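Local structure of monalysin (Pseudomonas entomophila, 4MKO) at residues P26-Y38 with G49-Y61. The protein forms pores in host cell membranes as a secreted, aerolysin-like beta-barrel toxin, contributing to intestinal damage and lethality in Drosophila. Residues are numbered along the deposited sequence; the frame is centred on the assembly and turned at random.
Sequences PKQGCWVDGITVY and GTYTRPVFAYLQY
Phe56 turns its edge to one face of the Trp31 indole in a T-shaped pair, the planes at 89° and Phe56 CD1 3.7 Å from Trp31 CD2, while one face of the phenyl ring lies over the carbonyl oxygen of Cys30. A second edge-to-face pair closes the far end of the contact, where Tyr38 CD2 sits over the centre of the Tyr51 ring and Thr36 CG2 meets the edge of that same ring. With CG anti to the backbone N (chi1 -180°), Tyr38 reaches along the neighbouring strand until its OH lies 3.2 Å from Gly49 CA.

The guanidinium of Arg53 is flat as well. Gly34 O lies over one face, and in its plane Arg53 NE and NH2 both donate to Pro54 O, the NE...O distance being 2.9 Å; NH2 adds a weak bond to Val32 O. The bend at chi3 (-69°) folds the chain back onto its own strand.

This hairpin illustrates how an antiparallel pair can be interrupted and resumed. Cys30 and Ala57 form a hydrogen-bonded pair, as do Val37 and Thr52, but the register slips by two residues between them, and Ile35 O is left buried without a hydrogen-bond donor. Val55 and Phe56 form a classic beta bulge against strand 136-151; Val55 O takes the Val32 N-H from above its carbonyl plane (3.0 Å), and a water donates to both Val55 O and Val32 O.

Cys30 SG binds a mercury ion, and Asp33 lies beside a zinc ion. Within the mixed sheet of this aerolysin-like fold, strand 9-10 pairs alongside Trp31 and Asp33 and strand 136-151 borders 49-61, while helix 201-211 packs against Trp31, Val55 and Tyr58.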
ATOM      1  N   PRO A  26      11.788  15.320  -7.057  1.00 14.60           N
ATOM      2  CA  PRO A  26      10.452  14.902  -6.583  1.00 14.25           C
ATOM      3  C   PRO A  26      10.340  13.385  -6.442  1.00 17.08           C
ATOM      4  O   PRO A  26      10.893  12.646  -7.253  1.00 17.59           O
ATOM      5  CB  PRO A  26       9.509  15.403  -7.688  1.00 16.20           C
ATOM      6  CG  PRO A  26      10.261  16.484  -8.384  1.00 21.13           C
ATOM      7  CD  PRO A  26      11.676  15.994  -8.377  1.00 16.68           C
ATOM      8  N   LYS A  27       9.625  12.929  -5.410  1.00 12.78           N
ATOM      9  CA  LYS A  27       9.478  11.498  -5.116  1.00 12.39           C
ATOM     10  C   LYS A  27       8.023  11.069  -5.265  1.00 16.42           C
ATOM     11  O   LYS A  27       7.123  11.827  -4.892  1.00 18.88           O
ATOM     12  CB  LYS A  27       9.994  11.191  -3.690  1.00 13.99           C
ATOM     13  CG  LYS A  27      11.465  11.593  -3.408  1.00 16.99           C
ATOM     14  CD  LYS A  27      12.470  11.067  -4.453  1.00 20.68           C
ATOM     15  CE  LYS A  27      13.899  11.423  -4.121  1.00 24.57           C
ATOM     16  NZ  LYS A  27      14.473  10.454  -3.152  1.00 32.92           N
ATOM     17  N   GLN A  28       7.784   9.885  -5.854  1.00 11.16           N
ATOM     18  CA  GLN A  28       6.415   9.374  -6.037  1.00  9.78           C
ATOM     19  C   GLN A  28       6.203   8.085  -5.240  1.00 12.74           C
ATOM     20  O   GLN A  28       5.114   7.848  -4.732  1.00 12.85           O
ATOM     21  CB  GLN A  28       6.147   9.051  -7.516  1.00 11.01           C
ATOM     22  CG  GLN A  28       5.910  10.257  -8.415  1.00 20.74           C
ATOM     23  CD  GLN A  28       5.773   9.798  -9.840  1.00 28.42           C
ATOM     24  OE1 GLN A  28       6.681   9.175 -10.410  1.00 21.85           O
ATOM     25  NE2 GLN A  28       4.624  10.067 -10.439  1.00 22.84           N
ATOM     26  N   GLY A  29       7.213   7.225  -5.220  1.00  9.86           N
ATOM     27  CA  GLY A  29       7.066   5.931  -4.565  1.00  9.72           C
ATOM     28  C   GLY A  29       8.264   5.024  -4.715  1.00 10.99           C
ATOM     29  O   GLY A  29       9.238   5.350  -5.403  1.00  8.92           O
ATOM     30  N   CYS A  30       8.219   3.902  -4.001  1.00  7.76           N
ATOM     31  CA  CYS A  30       9.320   2.963  -4.009  1.00  8.20           C
ATOM     32  C   CYS A  30       8.812   1.535  -3.876  1.00 10.04           C
ATOM     33  O   CYS A  30       7.730   1.308  -3.319  1.00  8.54           O
ATOM     34  CB  CYS A  30      10.339   3.313  -2.920  1.00  9.13           C
ATOM     35  SG  CYS A  30       9.704   3.237  -1.216  1.00 13.64           S
ATOM     36  N   TRP A  31       9.582   0.582  -4.415  1.00  6.79           N
ATOM     37  CA  TRP A  31       9.327  -0.844  -4.203  1.00  6.04           C
ATOM     38  C   TRP A  31       9.766  -1.093  -2.768  1.00  9.16           C
ATOM     39  O   TRP A  31      10.701  -0.449  -2.279  1.00 10.30           O
ATOM     40  CB  TRP A  31      10.167  -1.692  -5.159  1.00  5.84           C
ATOM     41  CG  TRP A  31       9.750  -1.548  -6.591  1.00  7.19           C
ATOM     42  CD1 TRP A  31      10.237  -0.654  -7.502  1.00 10.10           C
ATOM     43  CD2 TRP A  31       8.715  -2.281  -7.260  1.00  6.76           C
ATOM     44  NE1 TRP A  31       9.635  -0.851  -8.722  1.00  9.19           N
ATOM     45  CE2 TRP A  31       8.672  -1.822  -8.596  1.00 10.74           C
ATOM     46  CE3 TRP A  31       7.818  -3.293  -6.860  1.00  7.97           C
ATOM     47  CZ2 TRP A  31       7.772  -2.340  -9.540  1.00  9.55           C
ATOM     48  CZ3 TRP A  31       6.934  -3.818  -7.802  1.00  8.66           C
ATOM     49  CH2 TRP A  31       6.914  -3.342  -9.124  1.00  9.39           C
ATOM     50  N   VAL A  32       9.084  -1.998  -2.076  1.00  5.28           N
ATOM     51  CA  VAL A  32       9.389  -2.296  -0.675  1.00  5.75           C
ATOM     52  C   VAL A  32       9.874  -3.737  -0.572  1.00  8.87           C
ATOM     53  O   VAL A  32       9.187  -4.638  -1.053  1.00  9.30           O
ATOM     54  CB  VAL A  32       8.135  -2.064   0.225  1.00  9.92           C
ATOM     55  CG1 VAL A  32       8.394  -2.515   1.671  1.00  9.09           C
ATOM     56  CG2 VAL A  32       7.704  -0.601   0.191  1.00  9.79           C
ATOM     57  N   ASP A  33      11.024  -3.944   0.077  1.00  7.36           N
ATOM     58  CA  ASP A  33      11.586  -5.277   0.335  1.00  7.70           C
ATOM     59  C   ASP A  33      11.047  -5.667   1.715  1.00 10.53           C
ATOM     60  O   ASP A  33      11.489  -5.132   2.742  1.00 10.37           O
ATOM     61  CB  ASP A  33      13.132  -5.207   0.342  1.00  9.85           C
ATOM     62  CG  ASP A  33      13.864  -6.454   0.825  1.00 16.65           C
ATOM     63  OD1 ASP A  33      13.202  -7.492   1.039  1.00 16.31           O
ATOM     64  OD2 ASP A  33      15.097  -6.391   0.980  1.00 20.30           O
ATOM     65  N   GLY A  34      10.035  -6.522   1.714  1.00  8.05           N
ATOM     66  CA  GLY A  34       9.395  -6.971   2.943  1.00  6.07           C
ATOM     67  C   GLY A  34       9.261  -8.476   2.990  1.00  8.74           C
ATOM     68  O   GLY A  34       9.441  -9.147   1.969  1.00  7.77           O
ATOM     69  N   ILE A  35       8.930  -9.009   4.177  1.00  4.68           N
ATOM     70  CA  ILE A  35       8.771 -10.457   4.372  1.00  4.30           C
ATOM     71  C   ILE A  35       7.404 -10.956   3.907  1.00  7.49           C
ATOM     72  O   ILE A  35       6.443 -10.180   3.812  1.00  7.26           O
ATOM     73  CB  ILE A  35       9.025 -10.861   5.865  1.00  6.52           C
ATOM     74  CG1 ILE A  35       7.984 -10.216   6.817  1.00  7.38           C
ATOM     75  CG2 ILE A  35      10.505 -10.536   6.299  1.00  8.08           C
ATOM     76  CD1 ILE A  35       7.660 -11.065   8.046  1.00  8.87           C
ATOM     77  N   THR A  36       7.313 -12.275   3.698  1.00  4.17           N
ATOM     78  CA  THR A  36       6.054 -12.914   3.398  1.00  3.95           C
ATOM     79  C   THR A  36       5.534 -13.577   4.683  1.00  7.23           C
ATOM     80  O   THR A  36       6.314 -14.184   5.422  1.00  8.74           O
ATOM     81  CB  THR A  36       6.196 -13.969   2.275  1.00  8.42           C
ATOM     82  OG1 THR A  36       6.747 -13.357   1.098  1.00  5.52           O
ATOM     83  CG2 THR A  36       4.861 -14.645   1.954  1.00  6.59           C
ATOM     84  N   VAL A  37       4.239 -13.430   4.944  1.00  4.60           N
ATOM     85  CA  VAL A  37       3.541 -14.087   6.076  1.00  5.22           C
ATOM     86  C   VAL A  37       2.396 -14.918   5.514  1.00  9.36           C
ATOM     87  O   VAL A  37       2.054 -14.772   4.337  1.00  7.77           O
ATOM     88  CB  VAL A  37       3.040 -13.105   7.161  1.00  7.94           C
ATOM     89  CG1 VAL A  37       4.206 -12.322   7.778  1.00  7.48           C
ATOM     90  CG2 VAL A  37       1.917 -12.192   6.636  1.00  7.89           C
ATOM     91  N   TYR A  38       1.807 -15.797   6.346  1.00  5.95           N
ATOM     92  CA  TYR A  38       0.716 -16.659   5.902  1.00  7.19           C
ATOM     93  C   TYR A  38      -0.376 -16.687   6.959  1.00 11.57           C
ATOM     94  O   TYR A  38      -0.095 -16.908   8.133  1.00 11.51           O
ATOM     95  CB  TYR A  38       1.221 -18.086   5.608  1.00  9.43           C
ATOM     96  CG  TYR A  38       0.122 -19.013   5.135  1.00 10.49           C
ATOM     97  CD1 TYR A  38      -0.652 -19.732   6.045  1.00 13.19           C
ATOM     98  CD2 TYR A  38      -0.135 -19.185   3.778  1.00 11.51           C
ATOM     99  CE1 TYR A  38      -1.671 -20.584   5.614  1.00 11.84           C
ATOM    100  CE2 TYR A  38      -1.165 -20.019   3.336  1.00 12.35           C
ATOM    101  CZ  TYR A  38      -1.929 -20.716   4.260  1.00 18.28           C
ATOM    102  OH  TYR A  38      -2.938 -21.553   3.835  1.00 19.48           O
ATOM    103  N   GLY A  49      -6.543 -19.216   3.144  1.00  7.60           N
ATOM    104  CA  GLY A  49      -5.151 -19.256   3.575  1.00  7.11           C
ATOM    105  C   GLY A  49      -4.380 -18.419   2.578  1.00 10.61           C
ATOM    106  O   GLY A  49      -4.291 -18.790   1.403  1.00  8.80           O
ATOM    107  N   THR A  50      -3.835 -17.286   3.035  1.00  7.74           N
ATOM    108  CA  THR A  50      -3.225 -16.294   2.146  1.00  7.10           C
ATOM    109  C   THR A  50      -1.795 -15.933   2.466  1.00  9.10           C
ATOM    110  O   THR A  50      -1.483 -15.652   3.621  1.00  9.88           O
ATOM    111  CB  THR A  50      -4.111 -15.039   2.148  1.00 13.17           C
ATOM    112  OG1 THR A  50      -5.473 -15.386   1.888  1.00  8.79           O
ATOM    113  CG2 THR A  50      -3.632 -13.951   1.180  1.00  9.79           C
ATOM    114  N   TYR A  51      -0.938 -15.867   1.428  1.00  6.02           N
ATOM    115  CA  TYR A  51       0.430 -15.384   1.584  1.00  5.54           C
ATOM    116  C   TYR A  51       0.354 -13.877   1.337  1.00  8.47           C
ATOM    117  O   TYR A  51      -0.283 -13.454   0.364  1.00  7.64           O
ATOM    118  CB  TYR A  51       1.387 -16.016   0.556  1.00  6.79           C
ATOM    119  CG  TYR A  51       1.646 -17.495   0.758  1.00  6.86           C
ATOM    120  CD1 TYR A  51       0.834 -18.456   0.157  1.00  9.08           C
ATOM    121  CD2 TYR A  51       2.721 -17.936   1.532  1.00  6.67           C
ATOM    122  CE1 TYR A  51       1.076 -19.821   0.331  1.00  8.85           C
ATOM    123  CE2 TYR A  51       2.961 -19.297   1.731  1.00  7.31           C
ATOM    124  CZ  TYR A  51       2.141 -20.235   1.118  1.00 12.47           C
ATOM    125  OH  TYR A  51       2.394 -21.570   1.305  1.00 11.45           O
ATOM    126  N   THR A  52       0.980 -13.071   2.206  1.00  4.12           N
ATOM    127  CA  THR A  52       0.983 -11.614   2.036  1.00  4.33           C
ATOM    128  C   THR A  52       2.384 -11.085   2.183  1.00  7.52           C
ATOM    129  O   THR A  52       3.100 -11.523   3.071  1.00  6.01           O
ATOM    130  CB  THR A  52       0.065 -10.956   3.105  1.00  8.48           C
ATOM    131  OG1 THR A  52      -1.276 -11.346   2.863  1.00  7.30           O
ATOM    132  CG2 THR A  52       0.152  -9.416   3.116  1.00  7.53           C
ATOM    133  N   ARG A  53       2.772 -10.099   1.355  1.00  4.73           N
ATOM    134  CA  ARG A  53       4.053  -9.422   1.553  1.00  5.00           C
ATOM    135  C   ARG A  53       3.902  -7.967   1.131  1.00  5.79           C
ATOM    136  O   ARG A  53       3.123  -7.693   0.213  1.00  4.18           O
ATOM    137  CB  ARG A  53       5.223 -10.107   0.798  1.00  4.95           C
ATOM    138  CG  ARG A  53       5.066 -10.144  -0.729  1.00  4.95           C
ATOM    139  CD  ARG A  53       6.437 -10.228  -1.413  1.00  7.12           C
ATOM    140  NE  ARG A  53       7.179  -8.972  -1.236  1.00  7.11           N
ATOM    141  CZ  ARG A  53       8.471  -8.792  -1.512  1.00 11.87           C
ATOM    142  NH1 ARG A  53       9.206  -9.796  -1.993  1.00  6.27           N
ATOM    143  NH2 ARG A  53       9.037  -7.614  -1.307  1.00  7.54           N
ATOM    144  N   PRO A  54       4.648  -7.028   1.754  1.00  4.57           N
ATOM    145  CA  PRO A  54       4.608  -5.636   1.255  1.00  4.03           C
ATOM    146  C   PRO A  54       5.328  -5.608  -0.081  1.00  5.77           C
ATOM    147  O   PRO A  54       6.297  -6.355  -0.261  1.00  5.58           O
ATOM    148  CB  PRO A  54       5.422  -4.830   2.306  1.00  5.68           C
ATOM    149  CG  PRO A  54       5.771  -5.800   3.414  1.00  9.34           C
ATOM    150  CD  PRO A  54       5.653  -7.192   2.831  1.00  5.75           C
ATOM    151  N   VAL A  55       4.893  -4.745  -1.014  1.00  3.14           N
ATOM    152  CA  VAL A  55       5.579  -4.672  -2.315  1.00  3.86           C
ATOM    153  C   VAL A  55       5.897  -3.251  -2.766  1.00  6.30           C
ATOM    154  O   VAL A  55       6.778  -3.067  -3.612  1.00  5.73           O
ATOM    155  CB  VAL A  55       4.831  -5.442  -3.444  1.00  6.18           C
ATOM    156  CG1 VAL A  55       4.917  -6.964  -3.235  1.00  6.30           C
ATOM    157  CG2 VAL A  55       3.367  -4.972  -3.600  1.00  6.14           C
ATOM    158  N   PHE A  56       5.106  -2.272  -2.307  1.00  4.98           N
ATOM    159  CA  PHE A  56       5.294  -0.908  -2.802  1.00  4.52           C
ATOM    160  C   PHE A  56       4.811   0.096  -1.784  1.00  6.77           C
ATOM    161  O   PHE A  56       4.027  -0.232  -0.899  1.00  5.80           O
ATOM    162  CB  PHE A  56       4.498  -0.760  -4.124  1.00  5.76           C
ATOM    163  CG  PHE A  56       5.050   0.291  -5.071  1.00  6.47           C
ATOM    164  CD1 PHE A  56       6.145   0.011  -5.882  1.00  8.29           C
ATOM    165  CD2 PHE A  56       4.450   1.539  -5.179  1.00  8.62           C
ATOM    166  CE1 PHE A  56       6.663   0.979  -6.747  1.00 10.34           C
ATOM    167  CE2 PHE A  56       4.954   2.501  -6.061  1.00 10.39           C
ATOM    168  CZ  PHE A  56       6.062   2.216  -6.832  1.00  9.32           C
ATOM    169  N   ALA A  57       5.291   1.321  -1.895  1.00  4.08           N
ATOM    170  CA  ALA A  57       4.813   2.400  -1.023  1.00  4.08           C
ATOM    171  C   ALA A  57       4.760   3.621  -1.882  1.00  8.99           C
ATOM    172  O   ALA A  57       5.687   3.847  -2.664  1.00  8.45           O
ATOM    173  CB  ALA A  57       5.744   2.608   0.155  1.00  5.02           C
ATOM    174  N   TYR A  58       3.661   4.377  -1.809  1.00  4.99           N
ATOM    175  CA  TYR A  58       3.590   5.569  -2.656  1.00  5.18           C
ATOM    176  C   TYR A  58       2.868   6.702  -1.963  1.00  8.84           C
ATOM    177  O   TYR A  58       2.231   6.493  -0.928  1.00  8.68           O
ATOM    178  CB  TYR A  58       3.011   5.266  -4.051  1.00  6.30           C
ATOM    179  CG  TYR A  58       1.533   4.970  -4.049  1.00  5.44           C
ATOM    180  CD1 TYR A  58       1.059   3.687  -3.789  1.00  6.67           C
ATOM    181  CD2 TYR A  58       0.604   5.960  -4.364  1.00  6.98           C
ATOM    182  CE1 TYR A  58      -0.303   3.403  -3.813  1.00  6.41           C
ATOM    183  CE2 TYR A  58      -0.763   5.685  -4.391  1.00  7.81           C
ATOM    184  CZ  TYR A  58      -1.209   4.405  -4.101  1.00 12.12           C
ATOM    185  OH  TYR A  58      -2.537   4.101  -4.127  1.00  9.36           O
ATOM    186  N   LEU A  59       2.952   7.891  -2.550  1.00  6.11           N
ATOM    187  CA  LEU A  59       2.318   9.079  -1.986  1.00  5.25           C
ATOM    188  C   LEU A  59       0.992   9.316  -2.694  1.00  8.74           C
ATOM    189  O   LEU A  59       0.957   9.497  -3.924  1.00  9.48           O
ATOM    190  CB  LEU A  59       3.253  10.282  -2.170  1.00  5.12           C
ATOM    191  CG  LEU A  59       4.521  10.305  -1.308  1.00  9.45           C
ATOM    192  CD1 LEU A  59       5.362  11.525  -1.628  1.00  9.77           C
ATOM    193  CD2 LEU A  59       4.180  10.268   0.171  1.00  8.93           C
ATOM    194  N   GLN A  60      -0.105   9.267  -1.938  1.00  6.66           N
ATOM    195  CA  GLN A  60      -1.405   9.504  -2.551  1.00  6.98           C
ATOM    196  C   GLN A  60      -1.864  10.920  -2.241  1.00  9.57           C
ATOM    197  O   GLN A  60      -1.664  11.425  -1.140  1.00  8.70           O
ATOM    198  CB  GLN A  60      -2.441   8.449  -2.150  1.00  9.27           C
ATOM    199  CG  GLN A  60      -3.163   8.709  -0.838  1.00  8.19           C
ATOM    200  CD  GLN A  60      -4.284   7.721  -0.600  1.00 16.98           C
ATOM    201  OE1 GLN A  60      -4.550   6.806  -1.405  1.00 11.74           O
ATOM    202  NE2 GLN A  60      -4.919   7.844   0.555  1.00 10.87           N
ATOM    203  N   TYR A  61      -2.458  11.554  -3.230  1.00  6.68           N
ATOM    204  CA  TYR A  61      -2.913  12.943  -3.141  1.00  6.78           C
ATOM    205  C   TYR A  61      -3.913  13.204  -2.001  1.00 10.67           C
ATOM    206  O   TYR A  61      -4.865  12.442  -1.832  1.00 12.18           O
ATOM    207  CB  TYR A  61      -3.531  13.329  -4.483  1.00  8.23           C
ATOM    208  CG  TYR A  61      -3.975  14.771  -4.558  1.00  9.53           C
ATOM    209  CD1 TYR A  61      -3.054  15.797  -4.754  1.00 11.24           C
ATOM    210  CD2 TYR A  61      -5.320  15.114  -4.426  1.00 11.09           C
ATOM    211  CE1 TYR A  61      -3.462  17.132  -4.822  1.00 11.85           C
ATOM    212  CE2 TYR A  61      -5.740  16.442  -4.495  1.00 12.47           C
ATOM    213  CZ  TYR A  61      -4.806  17.446  -4.689  1.00 16.60           C
ATOM    214  OH  TYR A  61      -5.209  18.757  -4.748  1.00 15.46           O
TER
HETATM  215  O   HOH W   1       2.842   9.247  -5.863  1.00 16.09           O
HETATM  216  O   HOH W   2       8.643  -5.076  -3.819  1.00 18.64           O